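Acetate kinase (Entamoeba histolytica, PDB 4H0O) probably interconverts acetate and acetyl phosphate by phosphoryl transfer, as a pyrophosphate-dependent acetate kinase of the ASKHA superfamily. Local coordinates at residues V265-I268 / L269-S273; S283-R286 / D287-E291; I310-L313 / A314-I317. All coordinates share one frame; numbering follows the deposited sequence.

Contact 1: V265-I268 / L269-S273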
ATOM      1  N   VAL B 265     -16.370   8.615   9.537  1.00 30.63           N
ATOM      2  CA  VAL B 265     -15.274   8.211   8.660  1.00 30.22           C
ATOM      3  C   VAL B 265     -15.011   6.713   8.764  1.00 37.18           C
ATOM      4  O   VAL B 265     -14.826   6.032   7.748  1.00 31.21           O
ATOM      5  CB  VAL B 265     -13.986   8.994   8.968  1.00 35.14           C
ATOM      6  CG1 VAL B 265     -12.782   8.338   8.310  1.00 31.06           C
ATOM      7  CG2 VAL B 265     -14.123  10.418   8.491  1.00 35.89           C
ATOM      8  N   VAL B 266     -15.005   6.202   9.993  1.00 28.05           N
ATOM      9  CA  VAL B 266     -14.806   4.774  10.218  1.00 36.98           C
ATOM     10  C   VAL B 266     -15.879   3.959   9.505  1.00 29.78           C
ATOM     11  O   VAL B 266     -15.575   2.957   8.860  1.00 34.96           O
ATOM     12  CB  VAL B 266     -14.801   4.418  11.714  1.00 35.79           C
ATOM     13  CG1 VAL B 266     -14.681   2.918  11.893  1.00 27.47           C
ATOM     14  CG2 VAL B 266     -13.660   5.128  12.429  1.00 31.60           C
ATOM     15  N   ASP B 267     -17.127   4.405   9.604  1.00 27.15           N
ATOM     16  CA  ASP B 267     -18.237   3.723   8.948  1.00 32.45           C
ATOM     17  C   ASP B 267     -18.101   3.753   7.427  1.00 32.48           C
ATOM     18  O   ASP B 267     -18.353   2.754   6.753  1.00 29.31           O
ATOM     19  CB  ASP B 267     -19.571   4.345   9.368  1.00 34.24           C
ATOM     20  CG  ASP B 267     -20.761   3.661   8.725  1.00 44.15           C
ATOM     21  OD1 ASP B 267     -21.065   2.512   9.109  1.00 46.97           O
ATOM     22  OD2 ASP B 267     -21.392   4.271   7.838  1.00 33.14           O
ATOM     23  N   ILE B 268     -17.703   4.904   6.892  1.00 28.91           N
ATOM     24  CA  ILE B 268     -17.554   5.073   5.445  1.00 36.15           C
ATOM     25  C   ILE B 268     -16.488   4.136   4.866  1.00 34.99           C
ATOM     26  O   ILE B 268     -16.730   3.445   3.870  1.00 30.94           O
ATOM     27  CB  ILE B 268     -17.214   6.534   5.079  1.00 30.90           C
ATOM     28  CG1 ILE B 268     -18.408   7.454   5.353  1.00 31.09           C
ATOM     29  CG2 ILE B 268     -16.815   6.639   3.623  1.00 32.11           C
ATOM     30  CD1 ILE B 268     -18.063   8.946   5.342  1.00 30.46           C
ATOM     31  N   LEU B 269     -15.316   4.109   5.500  1.00 27.52           N
ATOM     32  CA  LEU B 269     -14.187   3.317   5.012  1.00 28.03           C
ATOM     33  C   LEU B 269     -14.367   1.810   5.218  1.00 34.09           C
ATOM     34  O   LEU B 269     -13.748   1.006   4.518  1.00 37.56           O
ATOM     35  CB  LEU B 269     -12.881   3.792   5.666  1.00 35.02           C
ATOM     36  CG  LEU B 269     -12.502   5.256   5.428  1.00 35.17           C
ATOM     37  CD1 LEU B 269     -11.156   5.596   6.055  1.00 22.18           C
ATOM     38  CD2 LEU B 269     -12.487   5.571   3.939  1.00 29.40           C
ATOM     39  N   ASN B 270     -15.209   1.431   6.176  1.00 32.26           N
ATOM     40  CA  ASN B 270     -15.439   0.019   6.490  1.00 31.56           C
ATOM     41  C   ASN B 270     -16.675  -0.575   5.811  1.00 41.92           C
ATOM     42  O   ASN B 270     -16.701  -1.760   5.484  1.00 35.07           O
ATOM     43  CB  ASN B 270     -15.561  -0.179   8.008  1.00 33.73           C
ATOM     44  CG  ASN B 270     -14.232  -0.493   8.670  1.00 45.67           C
ATOM     45  OD1 ASN B 270     -13.746  -1.624   8.606  1.00 52.81           O
ATOM     46  ND2 ASN B 270     -13.645   0.505   9.325  1.00 37.27           N
ATOM     47  N   LYS B 271     -17.694   0.254   5.603  1.00 30.08           N
ATOM     48  CA  LYS B 271     -19.006  -0.239   5.191  1.00 35.87           C
ATOM     49  C   LYS B 271     -19.527   0.385   3.897  1.00 31.04           C
ATOM     50  O   LYS B 271     -20.436  -0.156   3.272  1.00 42.27           O
ATOM     51  CB  LYS B 271     -20.022  -0.027   6.323  1.00 39.14           C
ATOM     52  CG  LYS B 271     -19.691  -0.742   7.630  1.00 36.51           C
ATOM     53  CD  LYS B 271     -19.887  -2.252   7.508  1.00 41.20           C
ATOM     54  CE  LYS B 271     -19.537  -2.980   8.807  1.00 52.97           C
ATOM     55  NZ  LYS B 271     -20.427  -2.611   9.945  1.00 52.90           N
ATOM     56  N   LYS B 272     -18.952   1.519   3.507  1.00 36.87           N
ATOM     57  CA  LYS B 272     -19.414   2.237   2.325  1.00 36.10           C
ATOM     58  C   LYS B 272     -18.297   2.546   1.331  1.00 33.99           C
ATOM     59  O   LYS B 272     -18.361   3.539   0.606  1.00 35.97           O
ATOM     60  CB  LYS B 272     -20.122   3.533   2.732  1.00 31.34           C
ATOM     61  CG  LYS B 272     -21.552   3.334   3.209  1.00 34.64           C
ATOM     62  CD  LYS B 272     -21.613   3.170   4.719  1.00 55.06           C
ATOM     63  CE  LYS B 272     -23.050   3.093   5.208  1.00 54.10           C
ATOM     64  NZ  LYS B 272     -23.135   2.576   6.602  1.00 53.22           N
ATOM     65  N   SER B 273     -17.276   1.695   1.294  1.00 31.16           N
ATOM     66  CA  SER B 273     -16.185   1.863   0.334  1.00 30.73           C
ATOM     67  C   SER B 273     -15.966   0.624  -0.538  1.00 32.57           C
ATOM     68  O   SER B 273     -16.902  -0.140  -0.792  1.00 29.65           O
ATOM     69  CB  SER B 273     -14.892   2.240   1.057  1.00 31.03           C
ATOM     70  OG  SER B 273     -15.066   3.430   1.802  1.00 30.42           O
TER
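Lys272 folds back along the last turn of helix 262-271 to pair with Asp267. Its CB lies over the carbonyl oxygen of Ile268. A bend at chi2 (93°) then turns the chain toward Asp267, and CD and CE both pass 3.3 Å from Asp267 OD2. At the tip, NZ forms a salt bridge with OD2 of Asp267 at 2.7 Å, on the syn lone pair of that oxygen. Asp267 meets it with CG anti to the backbone N (chi1 -179°).

Lys272 is also the first residue to leave helical angles. Ile268 O accepts from Lys272 N at 3.0 Å and from Ser273 OG at 2.7 Å, and this doubly bonded oxygen marks the C-terminal end of the helix. The two donors come from opposite faces of the carbonyl plane. Two residues earlier in the chain, Val266 O accepts from Asn270 ND2 at 3.2 Å and lies in the amide plane. Val265 CG1 and Leu269 CD1 pack side by side, 3.9 Å apart.

Val265 and Ile268 rest on helix 251-260. Leu269 and Ser273 pack against the loop at Cys245, and Asn270 O accepts from Thr243 OG1. Ile170 and Tyr174 of the second subunit reach Leu269 and Ile268, placing this helix end at the dimer interface.

Contact 2: S283-R286 / D287-E291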
ATOM      1  N   SER B 283     -22.009  -4.661  -3.580  1.00 40.18           N
ATOM      2  CA  SER B 283     -20.770  -5.057  -2.923  1.00 38.17           C
ATOM      3  C   SER B 283     -20.279  -6.379  -3.503  1.00 35.68           C
ATOM      4  O   SER B 283     -19.167  -6.821  -3.211  1.00 36.79           O
ATOM      5  CB  SER B 283     -20.980  -5.199  -1.414  1.00 35.95           C
ATOM      6  OG  SER B 283     -21.843  -6.283  -1.113  1.00 33.54           O
ATOM      7  N   ASP B 284     -21.119  -7.007  -4.323  1.00 36.69           N
ATOM      8  CA  ASP B 284     -20.804  -8.305  -4.915  1.00 35.76           C
ATOM      9  C   ASP B 284     -20.198  -8.134  -6.311  1.00 40.69           C
ATOM     10  O   ASP B 284     -20.788  -7.488  -7.181  1.00 42.04           O
ATOM     11  CB  ASP B 284     -22.069  -9.170  -4.976  1.00 37.97           C
ATOM     12  CG  ASP B 284     -21.767 -10.648  -5.155  1.00 51.30           C
ATOM     13  OD1 ASP B 284     -20.946 -11.000  -6.030  1.00 53.02           O
ATOM     14  OD2 ASP B 284     -22.356 -11.465  -4.414  1.00 57.64           O
ATOM     15  N   MET B 285     -19.016  -8.716  -6.516  1.00 41.94           N
ATOM     16  CA  MET B 285     -18.289  -8.587  -7.780  1.00 37.15           C
ATOM     17  C   MET B 285     -19.080  -9.118  -8.978  1.00 44.13           C
ATOM     18  O   MET B 285     -18.979  -8.583 -10.085  1.00 38.71           O
ATOM     19  CB  MET B 285     -16.930  -9.296  -7.690  1.00 37.62           C
ATOM     20  CG  MET B 285     -16.117  -9.268  -8.985  1.00 42.40           C
ATOM     21  SD  MET B 285     -15.709  -7.601  -9.559  1.00 50.07           S
ATOM     22  CE  MET B 285     -14.166  -7.320  -8.692  1.00 39.53           C
ATOM     23  N   ARG B 286     -19.872 -10.163  -8.749  1.00 45.19           N
ATOM     24  CA  ARG B 286     -20.626 -10.807  -9.822  1.00 44.21           C
ATOM     25  C   ARG B 286     -21.735  -9.912 -10.378  1.00 46.17           C
ATOM     26  O   ARG B 286     -21.999  -9.920 -11.581  1.00 48.93           O
ATOM     27  CB  ARG B 286     -21.185 -12.152  -9.348  1.00 39.64           C
ATOM     28  CG  ARG B 286     -20.103 -13.179  -9.014  1.00 45.31           C
ATOM     29  CD  ARG B 286     -20.656 -14.336  -8.195  1.00 50.95           C
ATOM     30  NE  ARG B 286     -21.187 -13.883  -6.912  1.00 51.93           N
ATOM     31  CZ  ARG B 286     -21.786 -14.670  -6.023  1.00 62.87           C
ATOM     32  NH1 ARG B 286     -21.935 -15.965  -6.269  1.00 65.57           N
ATOM     33  NH2 ARG B 286     -22.238 -14.160  -4.885  1.00 55.70           N
ATOM     34  N   ASP B 287     -22.376  -9.140  -9.503  1.00 39.47           N
ATOM     35  CA  ASP B 287     -23.365  -8.152  -9.928  1.00 44.04           C
ATOM     36  C   ASP B 287     -22.692  -7.029 -10.716  1.00 47.88           C
ATOM     37  O   ASP B 287     -23.261  -6.501 -11.675  1.00 49.06           O
ATOM     38  CB  ASP B 287     -24.103  -7.563  -8.720  1.00 49.63           C
ATOM     39  CG  ASP B 287     -24.935  -8.593  -7.976  1.00 53.56           C
ATOM     40  OD1 ASP B 287     -25.367  -9.585  -8.601  1.00 52.96           O
ATOM     41  OD2 ASP B 287     -25.160  -8.403  -6.761  1.00 64.64           O
ATOM     42  N   ILE B 288     -21.481  -6.669 -10.296  1.00 44.08           N
ATOM     43  CA  ILE B 288     -20.689  -5.638 -10.962  1.00 44.06           C
ATOM     44  C   ILE B 288     -20.333  -6.050 -12.390  1.00 40.71           C
ATOM     45  O   ILE B 288     -20.526  -5.279 -13.331  1.00 37.64           O
ATOM     46  CB  ILE B 288     -19.403  -5.323 -10.164  1.00 37.08           C
ATOM     47  CG1 ILE B 288     -19.757  -4.590  -8.868  1.00 39.37           C
ATOM     48  CG2 ILE B 288     -18.441  -4.486 -10.988  1.00 30.32           C
ATOM     49  CD1 ILE B 288     -18.588  -4.384  -7.926  1.00 41.70           C
ATOM     50  N   LEU B 289     -19.814  -7.267 -12.539  1.00 39.43           N
ATOM     51  CA  LEU B 289     -19.502  -7.829 -13.849  1.00 48.19           C
ATOM     52  C   LEU B 289     -20.755  -7.909 -14.716  1.00 48.10           C
ATOM     53  O   LEU B 289     -20.720  -7.611 -15.909  1.00 42.06           O
ATOM     54  CB  LEU B 289     -18.901  -9.226 -13.693  1.00 44.40           C
ATOM     55  CG  LEU B 289     -17.494  -9.328 -13.107  1.00 45.25           C
ATOM     56  CD1 LEU B 289     -17.123 -10.780 -12.865  1.00 39.12           C
ATOM     57  CD2 LEU B 289     -16.495  -8.683 -14.048  1.00 44.80           C
ATOM     58  N   HIS B 290     -21.859  -8.315 -14.097  1.00 52.10           N
ATOM     59  CA  HIS B 290     -23.138  -8.440 -14.784  1.00 52.80           C
ATOM     60  C   HIS B 290     -23.603  -7.100 -15.356  1.00 56.17           C
ATOM     61  O   HIS B 290     -24.041  -7.027 -16.504  1.00 53.15           O
ATOM     62  CB  HIS B 290     -24.186  -9.006 -13.826  1.00 44.74           C
ATOM     63  CG  HIS B 290     -25.491  -9.325 -14.477  1.00 66.48           C
ATOM     64  ND1 HIS B 290     -26.590  -8.500 -14.388  1.00 68.36           N
ATOM     65  CD2 HIS B 290     -25.879 -10.385 -15.230  1.00 66.85           C
ATOM     66  CE1 HIS B 290     -27.597  -9.033 -15.056  1.00 65.63           C
ATOM     67  NE2 HIS B 290     -27.189 -10.178 -15.576  1.00 71.16           N
ATOM     68  N   GLU B 291     -23.495  -6.043 -14.553  1.00 44.89           N
ATOM     69  CA  GLU B 291     -23.893  -4.699 -14.977  1.00 50.13           C
ATOM     70  C   GLU B 291     -23.048  -4.204 -16.149  1.00 52.63           C
ATOM     71  O   GLU B 291     -23.564  -3.576 -17.076  1.00 51.35           O
ATOM     72  CB  GLU B 291     -23.799  -3.719 -13.800  1.00 36.01           C
ATOM     73  CG  GLU B 291     -24.231  -2.282 -14.116  1.00 55.26           C
ATOM     74  CD  GLU B 291     -25.739  -2.075 -14.033  1.00 61.06           C
ATOM     75  OE1 GLU B 291     -26.481  -3.079 -13.994  1.00 59.31           O
ATOM     76  OE2 GLU B 291     -26.180  -0.904 -14.006  1.00 57.12           O
TER
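The carboxylate of Asp284 meets the guanidinium of Arg286 edge to edge, at the start of helix 285-293. The pair is a side-on salt bridge of two nearly straight hydrogen bonds, with Arg286 NE to Asp284 OD1 at 3.0 Å and Arg286 NH2 to Asp284 OD2 at 2.7 Å. Both oxygens lie near the guanidinium plane and are met on their syn sides. The bend of Arg286 at chi3 (-62°) brings this edge back onto the residue before the helix. Asp284 OD1 also accepts from the backbone N of Arg286 at 3.0 Å, on its anti side. Asp284 is thus the N-cap, and three hydrogen bonds fix its carboxylate.

Across the first turn, Ile288 N donates to Asp284 O at 3.3 Å. Asp287 OD2 lies 3.7 Å from Asp284 CB and is hydrogen-bonded to Ser282 OG. Met285 packs its CG against Leu289 CD1 at 4.3 Å.

The cap holds Asp284, Met285 and Arg286, all predicted to belong to the ATP site. Met285 is buried between Leu275 of helix 274-279, Phe306 and Tyr309 of helix 299-324, and Met336 of helix 334-339. Ile288 touches the first two of these helices. Arg286 lies on Gln335 and Met336 of helix 334-339.

Contact 3: I310-L313 / A314-I317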
ATOM      1  N   ILE B 310      -8.684  -4.621  -9.463  1.00 33.39           N
ATOM      2  CA  ILE B 310      -7.643  -5.414 -10.113  1.00 33.03           C
ATOM      3  C   ILE B 310      -6.272  -4.750  -9.959  1.00 33.87           C
ATOM      4  O   ILE B 310      -5.268  -5.426  -9.704  1.00 31.48           O
ATOM      5  CB  ILE B 310      -7.957  -5.628 -11.614  1.00 32.25           C
ATOM      6  CG1 ILE B 310      -9.140  -6.582 -11.790  1.00 33.67           C
ATOM      7  CG2 ILE B 310      -6.741  -6.166 -12.360  1.00 27.12           C
ATOM      8  CD1 ILE B 310      -8.908  -7.960 -11.201  1.00 29.04           C
ATOM      9  N   LYS B 311      -6.243  -3.430 -10.106  1.00 27.53           N
ATOM     10  CA  LYS B 311      -5.007  -2.668  -9.980  1.00 30.94           C
ATOM     11  C   LYS B 311      -4.358  -2.875  -8.616  1.00 32.97           C
ATOM     12  O   LYS B 311      -3.153  -3.112  -8.523  1.00 25.27           O
ATOM     13  CB  LYS B 311      -5.269  -1.179 -10.217  1.00 30.60           C
ATOM     14  CG  LYS B 311      -4.036  -0.302 -10.077  1.00 40.84           C
ATOM     15  CD  LYS B 311      -4.348   0.972  -9.310  1.00 45.32           C
ATOM     16  CE  LYS B 311      -4.342   0.730  -7.810  1.00 59.48           C
ATOM     17  NZ  LYS B 311      -4.149   1.992  -7.043  1.00 56.09           N
ATOM     18  N   GLN B 312      -5.158  -2.784  -7.558  1.00 29.60           N
ATOM     19  CA  GLN B 312      -4.644  -2.949  -6.205  1.00 34.90           C
ATOM     20  C   GLN B 312      -4.193  -4.380  -5.933  1.00 32.11           C
ATOM     21  O   GLN B 312      -3.184  -4.597  -5.259  1.00 27.68           O
ATOM     22  CB  GLN B 312      -5.686  -2.518  -5.175  1.00 31.58           C
ATOM     23  CG  GLN B 312      -5.127  -2.363  -3.773  1.00 36.46           C
ATOM     24  CD  GLN B 312      -4.015  -1.331  -3.700  1.00 41.75           C
ATOM     25  OE1 GLN B 312      -3.937  -0.420  -4.527  1.00 48.30           O
ATOM     26  NE2 GLN B 312      -3.145  -1.470  -2.705  1.00 47.62           N
ATOM     27  N   LEU B 313      -4.937  -5.350  -6.462  1.00 29.04           N
ATOM     28  CA  LEU B 313      -4.582  -6.759  -6.306  1.00 29.41           C
ATOM     29  C   LEU B 313      -3.274  -7.066  -7.027  1.00 30.28           C
ATOM     30  O   LEU B 313      -2.406  -7.759  -6.495  1.00 27.25           O
ATOM     31  CB  LEU B 313      -5.709  -7.665  -6.814  1.00 24.26           C
ATOM     32  CG  LEU B 313      -5.478  -9.179  -6.756  1.00 29.27           C
ATOM     33  CD1 LEU B 313      -5.028  -9.618  -5.371  1.00 24.42           C
ATOM     34  CD2 LEU B 313      -6.733  -9.945  -7.157  1.00 24.06           C
ATOM     35  N   ALA B 314      -3.134  -6.537  -8.238  1.00 28.43           N
ATOM     36  CA  ALA B 314      -1.922  -6.739  -9.021  1.00 27.77           C
ATOM     37  C   ALA B 314      -0.709  -6.113  -8.329  1.00 29.95           C
ATOM     38  O   ALA B 314       0.355  -6.728  -8.232  1.00 28.95           O
ATOM     39  CB  ALA B 314      -2.096  -6.168 -10.410  1.00 24.37           C
ATOM     40  N   LYS B 315      -0.873  -4.882  -7.854  1.00 30.83           N
ATOM     41  CA  LYS B 315       0.199  -4.176  -7.159  1.00 33.41           C
ATOM     42  C   LYS B 315       0.616  -4.896  -5.873  1.00 33.10           C
ATOM     43  O   LYS B 315       1.802  -4.955  -5.533  1.00 31.16           O
ATOM     44  CB  LYS B 315      -0.231  -2.742  -6.845  1.00 31.11           C
ATOM     45  CG  LYS B 315       0.793  -1.951  -6.048  1.00 44.84           C
ATOM     46  CD  LYS B 315       0.211  -0.644  -5.517  1.00 53.54           C
ATOM     47  CE  LYS B 315      -0.293   0.247  -6.644  1.00 50.25           C
ATOM     48  NZ  LYS B 315      -0.913   1.508  -6.139  1.00 65.40           N
ATOM     49  N   THR B 316      -0.367  -5.447  -5.166  1.00 28.80           N
ATOM     50  CA  THR B 316      -0.108  -6.165  -3.922  1.00 29.28           C
ATOM     51  C   THR B 316       0.692  -7.448  -4.170  1.00 31.04           C
ATOM     52  O   THR B 316       1.611  -7.773  -3.412  1.00 33.32           O
ATOM     53  CB  THR B 316      -1.417  -6.512  -3.195  1.00 25.71           C
ATOM     54  OG1 THR B 316      -2.197  -5.320  -3.022  1.00 31.75           O
ATOM     55  CG2 THR B 316      -1.121  -7.128  -1.831  1.00 24.09           C
ATOM     56  N   ILE B 317       0.334  -8.172  -5.227  1.00 22.59           N
ATOM     57  CA  ILE B 317       1.047  -9.388  -5.606  1.00 26.39           C
ATOM     58  C   ILE B 317       2.478  -9.057  -6.028  1.00 27.88           C
ATOM     59  O   ILE B 317       3.431  -9.728  -5.608  1.00 26.83           O
ATOM     60  CB  ILE B 317       0.317 -10.138  -6.743  1.00 36.14           C
ATOM     61  CG1 ILE B 317      -1.021 -10.688  -6.242  1.00 28.44           C
ATOM     62  CG2 ILE B 317       1.179 -11.266  -7.294  1.00 27.91           C
ATOM     63  CD1 ILE B 317      -1.933 -11.191  -7.354  1.00 31.78           C
TER
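Thr316 and Gln312 meet through two hydrogen bonds to one carbonyl. Gln312 O accepts from Thr316 OG1 at 2.5 Å and from Thr316 N at 2.9 Å. The donors approach from opposite faces of the carbonyl plane, each tilted about 30° from it. The hydroxyl reaches back because OG1 is anti to the carbonyl carbon of Thr316 (chi1 -53°). It thereby satisfies its donor within the helix. A threonine hydroxyl bonded to the carbonyl four residues back is a common feature of helices. The Gln312 side chain runs obliquely past Thr316, and its NE2 stays 4.0 Å from Thr316 OG1.

The other backbone bonds are those of a regular alpha helix. Ala314 N donates to Ile310 O, Lys315 N to Lys311 O, and Ile317 N to Leu313 O.

The charged contact is between Lys311 and Lys315, one turn apart. Their chains lie side by side and point the same way, and the Lys311 and Lys315 NZ atoms are 3.4 Å apart. This proximity of like charges would be unfavourable in itself. Asp228 and Glu323 of the second subunit probably offset it in part through long, weak ion pairs with Lys315 NZ.

Apolar packing occupies another side of the helix. Leu313 CD1 meets Ile317 CD1 at 4.0 Å, and the two chains cross at a slant.

Leu313 and Ile317 pack on strand 205-211, and Leu313 and Thr316 on Cys218 of strand 216-222, in a sheet of the ribonuclease H-like fold. Ile310, Leu313 and Ile317 all touch Ile347 of helix 341-350. Leu313 and Ile317 thus pack where the sheet and helix 341-350 meet. Ala314 and Lys311 face the second subunit, at its Val322 and Ala164.

How the contacts relate
The three contacts follow one another along the chain and share no touching atoms. Contacts 2 and 3 lie on successive helices, with nearest atoms about 6 Å apart. Met285 of contact 2 packs on the helix of contact 3, and its side chain is about 6 Å from that of Ile310. Contact 1 is about 7 Å from contact 2 at the nearest atoms. The side chain of Arg244, a predicted transition-state stabiliser, lies about 4 Å from that of Asn270 in contact 1 and about 10 Å from that of Gln312 in contact 3. Contact 2 carries the predicted ATP-site residues. Contacts 1 and 3 both reach the second subunit, while contact 2 does not.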